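Local coordinates for tudor domain-containing protein 1 (Mus musculus, PDB 4B9W) that serves as a scaffold for Piwi proteins in the piRNA pathway that silences transposons during spermatogenesis, with this chain forming its third, extended Tudor domain, at residues Glu175-Ser180 with Pro184-Asp189; Gly30-His35 with Ala149-Cys154; Val21-Met26 with Ala153-Leu158; Leu42-Asp47 with Leu122-Gln127; Asp189-Ile192 with Leu196-Arg199. One frame throughout, in Å; residues are numbered along the deposited sequence.

Contacts 1, 2, 3 and 5 lie in the staphylococcal-nuclease-like (OB-fold) part of the extended Tudor domain, and contact 4 lies at helix 41-57, about 34 Å from contact 5 between centres. Contacts 2 and 3, with centres about 6 Å apart, set helix 145-155 against neighbouring strands 31-36 and 18-26. The same helix also meets contact 1, where I187 CG2 is 3.7 Å from F151 CD1, and contact 5, where R150 CG is 3.7 Å from L191 CD2. H35, in the strand of contact 2, touches L42, L45 and Q127 of contact 4. The bound MILI peptide reaches residues of contacts 2 and 3, among them E31, M26 and Q152.

Contact 1 (Glu175-Ser180 with Pro184-Asp189); sequences ELTDLS and PKIISD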
# COMPACT_ATOMS: atom_id res chain seq x y z
N GLU A 175 10.77 -12.96 15.93
CA GLU A 175 11.95 -12.56 16.67
C GLU A 175 13.14 -13.05 15.84
O GLU A 175 13.17 -14.23 15.43
CB GLU A 175 11.91 -13.23 18.05
CG GLU A 175 13.02 -12.85 19.01
CD GLU A 175 13.25 -13.93 20.07
OE1 GLU A 175 13.59 -15.11 19.73
OE2 GLU A 175 13.10 -13.60 21.26
N LEU A 176 14.08 -12.14 15.57
CA LEU A 176 15.25 -12.40 14.71
C LEU A 176 16.52 -12.40 15.55
O LEU A 176 16.76 -11.45 16.32
CB LEU A 176 15.39 -11.33 13.63
CG LEU A 176 14.50 -11.33 12.39
CD1 LEU A 176 15.04 -10.33 11.37
CD2 LEU A 176 14.40 -12.71 11.75
N THR A 177 17.32 -13.44 15.40
CA THR A 177 18.57 -13.50 16.11
C THR A 177 19.69 -13.83 15.15
O THR A 177 19.59 -14.73 14.32
CB THR A 177 18.52 -14.55 17.26
OG1 THR A 177 17.32 -14.38 18.02
CG2 THR A 177 19.72 -14.41 18.17
N ASP A 178 20.76 -13.07 15.29
CA ASP A 178 22.00 -13.28 14.58
C ASP A 178 22.89 -14.28 15.36
O ASP A 178 23.33 -14.00 16.46
CB ASP A 178 22.66 -11.91 14.41
CG ASP A 178 24.03 -11.97 13.76
OD1 ASP A 178 24.50 -13.05 13.37
OD2 ASP A 178 24.63 -10.88 13.64
N LEU A 179 23.15 -15.43 14.76
CA LEU A 179 23.95 -16.48 15.38
C LEU A 179 25.27 -16.71 14.63
O LEU A 179 25.84 -17.79 14.69
CB LEU A 179 23.14 -17.78 15.44
CG LEU A 179 21.87 -17.69 16.30
CD1 LEU A 179 20.95 -18.88 16.10
CD2 LEU A 179 22.26 -17.54 17.76
N SER A 180 25.75 -15.68 13.95
CA SER A 180 26.94 -15.79 13.11
C SER A 180 28.20 -15.80 13.97
O SER A 180 29.27 -16.16 13.50
CB SER A 180 26.98 -14.65 12.08
OG SER A 180 27.01 -13.37 12.71
N PRO A 184 24.93 -14.44 20.66
CA PRO A 184 23.70 -14.19 19.94
C PRO A 184 23.26 -12.73 20.04
O PRO A 184 23.47 -12.07 21.07
CB PRO A 184 22.69 -15.15 20.57
CG PRO A 184 23.36 -15.81 21.71
CD PRO A 184 24.74 -15.28 21.85
N LYS A 185 22.74 -12.19 18.94
CA LYS A 185 22.31 -10.79 18.89
C LYS A 185 20.85 -10.78 18.43
O LYS A 185 20.53 -11.19 17.31
CB LYS A 185 23.25 -9.96 17.98
CG LYS A 185 24.74 -10.24 18.26
CD LYS A 185 25.77 -9.97 17.13
CE LYS A 185 26.42 -11.20 16.41
NZ LYS A 185 26.15 -12.65 16.75
N ILE A 186 19.96 -10.38 19.34
CA ILE A 186 18.54 -10.26 19.03
C ILE A 186 18.32 -8.87 18.48
O ILE A 186 18.58 -7.85 19.17
CB ILE A 186 17.65 -10.50 20.26
CG1 ILE A 186 17.97 -11.86 20.89
CG2 ILE A 186 16.17 -10.40 19.87
CD1 ILE A 186 17.01 -12.33 21.97
N ILE A 187 17.83 -8.81 17.24
CA ILE A 187 17.88 -7.58 16.49
C ILE A 187 17.05 -6.48 17.19
O ILE A 187 17.52 -5.33 17.34
CB ILE A 187 17.44 -7.81 15.02
CG1 ILE A 187 18.27 -8.94 14.35
CG2 ILE A 187 17.54 -6.51 14.23
CD1 ILE A 187 19.77 -8.84 14.51
N SER A 188 15.87 -6.83 17.69
CA SER A 188 15.05 -5.88 18.48
C SER A 188 15.82 -5.22 19.65
O SER A 188 15.70 -4.01 19.87
CB SER A 188 13.77 -6.57 19.00
OG SER A 188 14.06 -7.57 19.98
N ASP A 189 16.62 -6.01 20.37
CA ASP A 189 17.47 -5.47 21.43
C ASP A 189 18.27 -4.31 20.94
O ASP A 189 18.35 -3.28 21.59
CB ASP A 189 18.47 -6.52 21.97
CG ASP A 189 19.27 -5.99 23.17
OD1 ASP A 189 18.68 -5.76 24.25
OD2 ASP A 189 20.50 -5.78 23.04
O HOH W 1 14.47 -9.44 16.94
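E175 lays the CG of its extended side chain against I186 CG2, at the end of the pairing nearest helix 187-193. At L176 the carbonyl oxygen takes the N-H of I187, the first residue of that helix, over 3.0 Å in a nearly straight bond (169°), while L176 CB rests on I187 CG1. T177 and I186 form an antiparallel non-hydrogen-bonded pair; T177 OG1 and CG2 both lie near I186 CG1, and CG2 also meets P184 CB at 3.9 Å. D178 forms the hydrogen-bonded pair with K185: D178 N gives to K185 O at 2.8 Å, and D178 O accepts K185 N at 3.1 Å. The same oxygen accepts K185 NZ from above its carbonyl plane, the lysine chain bending back at its third and fourth torsions. Y183 O and T181 OG1 also bind that ammonium, so it holds the turn together, whereas its salt bridge to D178 OD1 is long. L179 CD2 packs on P184 CB at the exposed end. S180 closes an Asx turn, its N and OG both donating to D178 OD1. The whole is a beta hairpin in which short strand 185-186 pairs with strand 171-178, itself part of the curled sheet of the OB fold.

Contact 2 (Gly30-His35 with Ala149-Cys154); sequences GEFYCH and ARFQAC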
# COMPACT_ATOMS: atom_id res chain seq x y z
N GLY A 30 8.59 -3.00 10.64
CA GLY A 30 7.22 -3.49 10.66
C GLY A 30 6.79 -4.16 9.36
O GLY A 30 5.66 -4.65 9.23
N GLU A 31 7.72 -4.18 8.41
CA GLU A 31 7.43 -4.65 7.08
C GLU A 31 8.70 -5.03 6.32
O GLU A 31 9.33 -4.20 5.65
CB GLU A 31 6.69 -3.54 6.34
CG GLU A 31 6.24 -3.90 4.95
CD GLU A 31 5.61 -2.71 4.23
OE1 GLU A 31 5.86 -1.53 4.61
OE2 GLU A 31 4.88 -2.95 3.27
N PHE A 32 9.04 -6.30 6.39
CA PHE A 32 10.14 -6.80 5.61
C PHE A 32 9.81 -8.21 5.17
O PHE A 32 8.94 -8.85 5.72
CB PHE A 32 11.46 -6.75 6.39
CG PHE A 32 11.48 -7.57 7.64
CD1 PHE A 32 10.88 -7.12 8.80
CD2 PHE A 32 12.11 -8.83 7.66
CE1 PHE A 32 10.89 -7.89 9.96
CE2 PHE A 32 12.13 -9.60 8.81
CZ PHE A 32 11.53 -9.12 9.96
N TYR A 33 10.52 -8.66 4.14
CA TYR A 33 10.22 -9.92 3.52
C TYR A 33 11.40 -10.86 3.64
O TYR A 33 12.55 -10.44 3.49
CB TYR A 33 9.85 -9.67 2.05
CG TYR A 33 8.51 -9.01 1.94
CD1 TYR A 33 8.36 -7.64 2.14
CD2 TYR A 33 7.37 -9.76 1.69
CE1 TYR A 33 7.12 -7.04 2.08
CE2 TYR A 33 6.13 -9.16 1.61
CZ TYR A 33 6.01 -7.81 1.81
OH TYR A 33 4.78 -7.23 1.73
N CYS A 34 11.11 -12.12 3.93
CA CYS A 34 12.16 -13.12 4.13
C CYS A 34 11.92 -14.34 3.26
O CYS A 34 10.78 -14.73 3.01
CB CYS A 34 12.20 -13.60 5.58
SG CYS A 34 12.77 -12.38 6.80
N HIS A 35 13.02 -14.92 2.79
CA HIS A 35 13.03 -16.30 2.39
C HIS A 35 13.31 -17.15 3.60
O HIS A 35 14.31 -16.94 4.29
CB HIS A 35 14.09 -16.55 1.35
CG HIS A 35 13.83 -15.87 0.04
ND1 HIS A 35 14.83 -15.38 -0.74
CD2 HIS A 35 12.65 -15.61 -0.62
CE1 HIS A 35 14.30 -14.84 -1.85
NE2 HIS A 35 12.96 -14.97 -1.77
N ALA A 149 17.32 1.97 8.50
CA ALA A 149 18.70 1.74 8.06
C ALA A 149 19.54 0.98 9.11
O ALA A 149 20.43 0.17 8.77
CB ALA A 149 19.35 3.06 7.66
N ARG A 150 19.26 1.21 10.38
CA ARG A 150 19.95 0.44 11.41
C ARG A 150 19.55 -1.03 11.32
O ARG A 150 20.40 -1.91 11.34
CB ARG A 150 19.70 1.01 12.82
CG ARG A 150 20.40 0.24 13.94
CD ARG A 150 21.85 -0.13 13.62
NE ARG A 150 22.79 0.98 13.81
CZ ARG A 150 23.85 1.27 13.03
NH1 ARG A 150 24.16 0.58 11.91
NH2 ARG A 150 24.61 2.29 13.36
N PHE A 151 18.24 -1.29 11.18
CA PHE A 151 17.71 -2.63 11.01
C PHE A 151 18.39 -3.33 9.83
O PHE A 151 18.87 -4.44 9.98
CB PHE A 151 16.15 -2.56 10.86
CG PHE A 151 15.45 -3.90 10.67
CD1 PHE A 151 15.88 -5.06 11.32
CD2 PHE A 151 14.30 -3.96 9.90
CE1 PHE A 151 15.20 -6.26 11.14
CE2 PHE A 151 13.62 -5.16 9.71
CZ PHE A 151 14.08 -6.31 10.35
N GLN A 152 18.44 -2.65 8.68
CA GLN A 152 19.06 -3.15 7.44
C GLN A 152 20.53 -3.55 7.66
O GLN A 152 20.97 -4.62 7.22
CB GLN A 152 18.91 -2.08 6.34
CG GLN A 152 19.75 -2.25 5.10
CD GLN A 152 19.37 -3.48 4.32
OE1 GLN A 152 18.23 -3.95 4.40
NE2 GLN A 152 20.31 -3.99 3.54
N ALA A 153 21.27 -2.70 8.37
CA ALA A 153 22.66 -2.97 8.72
C ALA A 153 22.79 -4.19 9.67
O ALA A 153 23.83 -4.88 9.65
CB ALA A 153 23.33 -1.71 9.32
N CYS A 154 21.75 -4.50 10.44
CA CYS A 154 21.72 -5.77 11.23
C CYS A 154 21.44 -7.03 10.42
O CYS A 154 21.69 -8.11 10.91
CB CYS A 154 20.64 -5.75 12.32
SG CYS A 154 20.83 -4.46 13.54
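F32 swings its ring toward the helix with CG wedged between the backbone N and the carbonyl carbon (chi1 61°), and F151 reaches back from helix 145-155 with CG pointing opposite its own backbone N (chi1 180°). The two rings make a T-shaped (edge-to-face) stack in the core of the OB-fold part of the extended Tudor domain, where the helix covers strand 31-36 of the curled sheet. F151 supplies the edge and F32 the face: the planes stand at 80° and the centroids are 4.9 Å apart. Nothing else joins G30-H35 to A149-C154, whose closest CA atoms, those of F32 and Q152, are still 9.8 Å apart; two long aromatic side chains span that gap. M26, P29, L133 and I187 also pack on F151, and C131 of the adjoining strand packs on F32, so both rings are buried. The bound peptide lies beside the same elements: a basic side chain of the peptide makes a salt bridge with E31 OE2, and an apolar one packs on Q152. Within the stack, F151 CZ stands 3.5 Å above the centre of the F32 ring, while the neighbouring F151 CE2 meets F32 CD1 at 3.5 Å.

Contact 3 (Val21-Met26 with Ala153-Leu158); sequences VVVCMM and ACVVGL
A type II turn from V155 to L158, at the point where helix 145-155 gives way to strand 160-168, sets V155 and L158 against V22 and V23 of strand 18-26. The apolar part is a meeting of two branched side chains at about a right angle. V23 CG2 comes 3.9 Å from V155 CB, and it is equally near V155 CG2. With chi1 of V23 at 177°, CG1 lies opposite the backbone N and CG2 swings to the side of that N, within touch of the valine on the turn. Nearby V22 CG1 packs against the carbonyl oxygen of L158 at 3.9 Å. A water links the two backbones: it accepts from V23 N at 3.0 Å and donates to V155 O, also at 3.0 Å, and to L158 O at 2.6 Å. It thus occupies three polar backbone groups at once, V155 O having in addition a weak bond from L158 N that closes the turn. In the OB fold this helix packs across the barrel strands; V21 pairs through its backbone with L160 at the start of strand 160-168. Farther along strand 18-26, a classic beta bulge puts C24 and M25 together opposite the single residue Y33. M26, the last residue of the strand, makes backbone hydrogen bonds to the bound peptide, and its side chain packs on T148 and Q152 of the helix.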
# COMPACT_ATOMS: atom_id res chain seq x y z
N VAL A 21 16.37 -17.61 8.09
CA VAL A 21 15.89 -16.69 7.08
C VAL A 21 17.04 -15.87 6.50
O VAL A 21 18.10 -15.69 7.11
CB VAL A 21 14.84 -15.71 7.66
CG1 VAL A 21 13.65 -16.48 8.22
CG2 VAL A 21 15.46 -14.79 8.70
N VAL A 22 16.82 -15.40 5.28
CA VAL A 22 17.57 -14.32 4.67
C VAL A 22 16.48 -13.32 4.29
O VAL A 22 15.42 -13.71 3.79
CB VAL A 22 18.36 -14.75 3.40
CG1 VAL A 22 19.66 -15.46 3.78
CG2 VAL A 22 17.52 -15.62 2.48
N VAL A 23 16.73 -12.04 4.60
CA VAL A 23 15.79 -10.98 4.27
C VAL A 23 15.93 -10.67 2.77
O VAL A 23 17.02 -10.36 2.31
CB VAL A 23 16.06 -9.75 5.16
CG1 VAL A 23 15.13 -8.58 4.79
CG2 VAL A 23 15.91 -10.13 6.64
N CYS A 24 14.85 -10.79 2.00
CA CYS A 24 14.91 -10.50 0.56
C CYS A 24 14.33 -9.12 0.17
O CYS A 24 14.56 -8.60 -0.93
CB CYS A 24 14.24 -11.62 -0.23
SG CYS A 24 12.55 -12.01 0.29
N MET A 25 13.53 -8.53 1.04
CA MET A 25 13.08 -7.18 0.77
C MET A 25 12.81 -6.48 2.10
O MET A 25 12.51 -7.13 3.10
CB MET A 25 11.86 -7.19 -0.17
CG MET A 25 11.34 -5.81 -0.60
SD MET A 25 12.43 -4.86 -1.67
CE MET A 25 11.82 -3.19 -1.34
N MET A 26 12.99 -5.16 2.11
CA MET A 26 12.97 -4.39 3.33
C MET A 26 12.29 -3.06 3.10
O MET A 26 12.59 -2.35 2.15
CB MET A 26 14.40 -4.15 3.78
CG MET A 26 14.57 -3.09 4.84
SD MET A 26 14.33 -3.70 6.51
CE MET A 26 15.80 -2.96 7.22
N ALA A 153 21.27 -2.70 8.37
CA ALA A 153 22.66 -2.97 8.72
C ALA A 153 22.79 -4.19 9.67
O ALA A 153 23.83 -4.88 9.65
CB ALA A 153 23.33 -1.71 9.32
N CYS A 154 21.75 -4.50 10.44
CA CYS A 154 21.72 -5.77 11.23
C CYS A 154 21.44 -7.03 10.42
O CYS A 154 21.69 -8.11 10.91
CB CYS A 154 20.64 -5.75 12.32
SG CYS A 154 20.83 -4.46 13.54
N VAL A 155 20.87 -6.91 9.23
CA VAL A 155 20.51 -8.13 8.48
C VAL A 155 21.26 -8.30 7.16
O VAL A 155 21.34 -9.42 6.65
CB VAL A 155 18.98 -8.22 8.20
CG1 VAL A 155 18.18 -7.96 9.46
CG2 VAL A 155 18.56 -7.24 7.10
N VAL A 156 21.80 -7.22 6.60
CA VAL A 156 22.41 -7.31 5.26
C VAL A 156 23.51 -8.41 5.18
O VAL A 156 24.34 -8.52 6.08
CB VAL A 156 22.97 -5.95 4.81
CG1 VAL A 156 24.18 -5.54 5.65
CG2 VAL A 156 23.30 -5.99 3.32
N GLY A 157 23.49 -9.23 4.11
CA GLY A 157 24.51 -10.27 3.90
C GLY A 157 24.58 -11.38 4.95
O GLY A 157 25.57 -12.11 5.04
N LEU A 158 23.51 -11.53 5.72
CA LEU A 158 23.48 -12.39 6.90
C LEU A 158 22.31 -13.37 6.81
O LEU A 158 21.25 -13.02 6.32
CB LEU A 158 23.29 -11.52 8.15
CG LEU A 158 23.73 -12.02 9.52
CD1 LEU A 158 25.17 -12.58 9.51
CD2 LEU A 158 23.60 -10.88 10.52
O HOH W 2 19.53 -11.32 5.25

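Contact 4 (Leu42-Asp47 with Leu122-Gln127); sequences LEKLDD and LLLPFQ
The L42-D47 part of helix 41-57 passes the irregular segment L122-Q127 with its nearest CA atoms, those of K44 and L124, 7.5 Å apart. In the extended Tudor domain this helix is the long linker between the staphylococcal-nuclease-like part and the Tudor barrel, and here it is held to the loop that leads back from the barrel to strand 129-133. L124 carries the contact. Its CG lies opposite the backbone N (chi1 -174°), which points the forked end at the helix, one methyl to each of two consecutive residues. CD1 presses on the CB of K44 at 3.4 Å, tighter than usual for two carbons, and also touches CD, the two side chains crossing at a slant. CD2 sits over the helix backbone, 3.7 Å from L45 CA, and is 4.2 Å from L45 CD1. K44 then runs on past the leucine, its NZ bonded to D39 O. The other methyl of L45, CD2, faces Q127 CB at 4.3 Å. L48, a turn further along, also touches L124. The loop has further bonds: R84 NH1 to L124 O, and the backbone N-H of Q127 to D102 OD1. The amide of Q127 folds back on its own segment, NE2 giving a hydrogen bond to P125 O at 3.0 Å from 42° above the carbonyl plane.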
# COMPACT_ATOMS: atom_id res chain seq x y z
N LEU A 42 15.14 -22.35 -1.42
CA LEU A 42 15.98 -21.56 -2.30
C LEU A 42 16.25 -22.33 -3.60
O LEU A 42 16.24 -21.74 -4.67
CB LEU A 42 17.29 -21.14 -1.62
CG LEU A 42 17.21 -19.98 -0.60
CD1 LEU A 42 18.59 -19.38 -0.31
CD2 LEU A 42 16.24 -18.89 -1.06
N GLU A 43 16.46 -23.64 -3.50
CA GLU A 43 16.76 -24.42 -4.69
C GLU A 43 15.52 -24.62 -5.58
O GLU A 43 15.61 -24.48 -6.80
CB GLU A 43 17.35 -25.77 -4.31
CG GLU A 43 17.68 -26.59 -5.55
CD GLU A 43 18.42 -27.87 -5.25
OE1 GLU A 43 18.51 -28.25 -4.06
OE2 GLU A 43 18.89 -28.50 -6.23
N LYS A 44 14.39 -24.97 -4.97
CA LYS A 44 13.15 -25.10 -5.74
C LYS A 44 12.76 -23.78 -6.41
O LYS A 44 12.26 -23.78 -7.54
CB LYS A 44 12.00 -25.58 -4.84
CG LYS A 44 12.06 -27.04 -4.45
CD LYS A 44 11.17 -27.34 -3.26
CE LYS A 44 10.94 -28.84 -3.08
NZ LYS A 44 10.30 -29.07 -1.75
N LEU A 45 12.98 -22.66 -5.71
CA LEU A 45 12.70 -21.34 -6.27
C LEU A 45 13.63 -20.99 -7.45
O LEU A 45 13.16 -20.47 -8.46
CB LEU A 45 12.79 -20.27 -5.19
CG LEU A 45 12.53 -18.84 -5.65
CD1 LEU A 45 11.12 -18.71 -6.23
CD2 LEU A 45 12.76 -17.93 -4.46
N ASP A 46 14.93 -21.27 -7.33
CA ASP A 46 15.86 -21.21 -8.48
C ASP A 46 15.38 -22.05 -9.66
O ASP A 46 15.40 -21.61 -10.81
CB ASP A 46 17.26 -21.72 -8.10
CG ASP A 46 18.06 -20.74 -7.28
OD1 ASP A 46 17.80 -19.51 -7.36
OD2 ASP A 46 18.97 -21.20 -6.55
N ASP A 47 14.95 -23.28 -9.39
CA ASP A 47 14.51 -24.16 -10.46
C ASP A 47 13.25 -23.65 -11.18
O ASP A 47 13.16 -23.71 -12.41
CB ASP A 47 14.30 -25.58 -9.94
CG ASP A 47 15.62 -26.26 -9.55
OD1 ASP A 47 16.63 -26.05 -10.26
OD2 ASP A 47 15.64 -26.99 -8.54
N LEU A 122 2.66 -22.82 -10.21
CA LEU A 122 2.05 -22.33 -8.97
C LEU A 122 2.04 -23.41 -7.89
O LEU A 122 1.42 -23.24 -6.84
CB LEU A 122 0.62 -21.86 -9.23
CG LEU A 122 0.38 -20.61 -10.08
CD1 LEU A 122 -1.12 -20.46 -10.30
CD2 LEU A 122 0.95 -19.35 -9.43
N LEU A 123 2.74 -24.51 -8.12
CA LEU A 123 2.83 -25.59 -7.11
C LEU A 123 3.72 -25.20 -5.91
O LEU A 123 3.36 -25.45 -4.76
CB LEU A 123 3.35 -26.87 -7.76
CG LEU A 123 2.43 -27.40 -8.86
CD1 LEU A 123 3.05 -28.61 -9.55
CD2 LEU A 123 1.08 -27.74 -8.25
N LEU A 124 4.87 -24.60 -6.19
CA LEU A 124 5.75 -24.12 -5.14
C LEU A 124 5.05 -22.98 -4.38
O LEU A 124 4.52 -22.06 -4.99
CB LEU A 124 7.06 -23.62 -5.76
CG LEU A 124 8.18 -23.21 -4.82
CD1 LEU A 124 8.83 -24.43 -4.16
CD2 LEU A 124 9.18 -22.38 -5.60
N PRO A 125 5.00 -23.06 -3.05
CA PRO A 125 4.37 -21.95 -2.31
C PRO A 125 5.08 -20.64 -2.59
O PRO A 125 6.29 -20.64 -2.83
CB PRO A 125 4.53 -22.35 -0.83
CG PRO A 125 4.73 -23.84 -0.86
CD PRO A 125 5.39 -24.17 -2.17
N PHE A 126 4.34 -19.54 -2.54
CA PHE A 126 4.95 -18.22 -2.65
C PHE A 126 5.92 -17.98 -1.50
O PHE A 126 5.62 -18.25 -0.33
CB PHE A 126 3.89 -17.10 -2.74
CG PHE A 126 3.02 -17.16 -4.00
CD1 PHE A 126 3.28 -18.04 -5.05
CD2 PHE A 126 1.94 -16.29 -4.13
CE1 PHE A 126 2.48 -18.06 -6.18
CE2 PHE A 126 1.13 -16.31 -5.27
CZ PHE A 126 1.39 -17.20 -6.28
N GLN A 127 7.11 -17.46 -1.84
CA GLN A 127 8.28 -17.51 -0.94
C GLN A 127 8.63 -16.18 -0.28
O GLN A 127 9.41 -16.17 0.65
CB GLN A 127 9.51 -17.98 -1.70
CG GLN A 127 9.49 -19.42 -2.16
CD GLN A 127 9.45 -20.42 -1.02
OE1 GLN A 127 10.16 -20.26 -0.03
NE2 GLN A 127 8.63 -21.47 -1.17

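Contact 5 (Asp189-Ile192 with Leu196-Arg199); sequences DVLI and LVLR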
# COMPACT_ATOMS: atom_id res chain seq x y z
N ASP A 189 16.62 -6.01 20.37
CA ASP A 189 17.47 -5.47 21.43
C ASP A 189 18.27 -4.31 20.94
O ASP A 189 18.35 -3.28 21.59
CB ASP A 189 18.47 -6.52 21.97
CG ASP A 189 19.27 -5.99 23.17
OD1 ASP A 189 18.68 -5.76 24.25
OD2 ASP A 189 20.50 -5.78 23.04
N VAL A 190 18.90 -4.51 19.78
CA VAL A 190 19.73 -3.49 19.16
C VAL A 190 18.94 -2.23 18.96
O VAL A 190 19.36 -1.16 19.41
CB VAL A 190 20.26 -3.96 17.79
CG1 VAL A 190 21.11 -2.88 17.14
CG2 VAL A 190 21.04 -5.28 17.94
N LEU A 191 17.78 -2.34 18.30
CA LEU A 191 16.93 -1.17 18.00
C LEU A 191 16.37 -0.48 19.25
O LEU A 191 16.20 0.75 19.26
CB LEU A 191 15.78 -1.57 17.07
CG LEU A 191 16.13 -2.15 15.69
CD1 LEU A 191 14.88 -2.28 14.83
CD2 LEU A 191 17.18 -1.32 14.96
N ILE A 192 16.05 -1.25 20.29
CA ILE A 192 15.54 -0.67 21.53
C ILE A 192 16.67 0.05 22.26
O ILE A 192 16.54 1.21 22.62
CB ILE A 192 14.90 -1.72 22.46
CG1 ILE A 192 13.71 -2.40 21.76
CG2 ILE A 192 14.46 -1.07 23.78
CD1 ILE A 192 13.29 -3.71 22.35
N LEU A 196 16.06 3.77 18.87
CA LEU A 196 15.49 3.93 17.54
C LEU A 196 14.04 3.45 17.47
O LEU A 196 13.30 3.84 16.55
CB LEU A 196 16.31 3.18 16.51
CG LEU A 196 17.79 3.55 16.48
CD1 LEU A 196 18.50 2.72 15.43
CD2 LEU A 196 17.97 5.05 16.21
N VAL A 197 13.65 2.60 18.41
CA VAL A 197 12.27 2.09 18.49
C VAL A 197 11.87 1.92 19.95
O VAL A 197 12.72 1.94 20.84
CB VAL A 197 12.08 0.77 17.72
CG1 VAL A 197 12.62 0.87 16.30
CG2 VAL A 197 12.74 -0.38 18.46
N LEU A 198 10.59 1.77 20.21
CA LEU A 198 10.09 1.66 21.57
C LEU A 198 9.59 0.26 21.80
O LEU A 198 9.09 -0.37 20.87
CB LEU A 198 8.95 2.65 21.82
CG LEU A 198 9.31 4.09 22.14
CD1 LEU A 198 8.06 4.79 22.64
CD2 LEU A 198 10.44 4.16 23.17
N ARG A 199 9.71 -0.21 23.04
CA ARG A 199 9.10 -1.48 23.48
C ARG A 199 7.61 -1.49 23.17
O ARG A 199 6.95 -0.46 23.24
CB ARG A 199 9.27 -1.70 24.99
CG ARG A 199 10.69 -1.92 25.48
CD ARG A 199 10.70 -2.34 26.95
NE ARG A 199 10.16 -3.70 27.15
CZ ARG A 199 10.86 -4.83 27.22
NH1 ARG A 199 12.17 -4.84 27.12
NH2 ARG A 199 10.22 -5.99 27.40
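L191 O, near the end of helix 187-193, is gripped by two backbone N-H groups of the returning chain. L196 N approaches nearly end-on to the carbonyl, with a C=O to nitrogen angle of 171° at 3.0 Å. V197 N follows at 3.3 Å, a longer bond that comes from 48° above the carbonyl plane. The two donors are consecutive residues whose peptide units are fixed to a single oxygen, which is consistent with the chain reversing direction just after the helix. Side chains close in around this joint. V197 CG2 lies 3.5 Å from L191 CB and also meets I192 CG1 at 4.0 Å, so this one methyl touches both helix residues. The torsion of V197 (chi1 -51°) lodges CG2 between its backbone N and carbonyl carbon and leaves CG1 beside the N, where it lies 4.1 Å from L191 CD1. L196 comes in more loosely, its CD1 4.3 Å from L191 CD2. At the outer end I192 CG2 lies 4.2 Å from the CG of R199, an aliphatic touch on an exposed arginine.

A second shell positions these groups. I136 packs on both I192 and V197, and W143 covers V197 as well, while R150 of helix 145-155 lies against L191 and L196 together. L198 bonds through its backbone to Q137, whose NE2 also reaches R199 O. Here helix 187-193 ends and, near the C-terminus of this chain, the backbone turns into strand 198-199, which forms a two-stranded antiparallel sheet with strand 136-137.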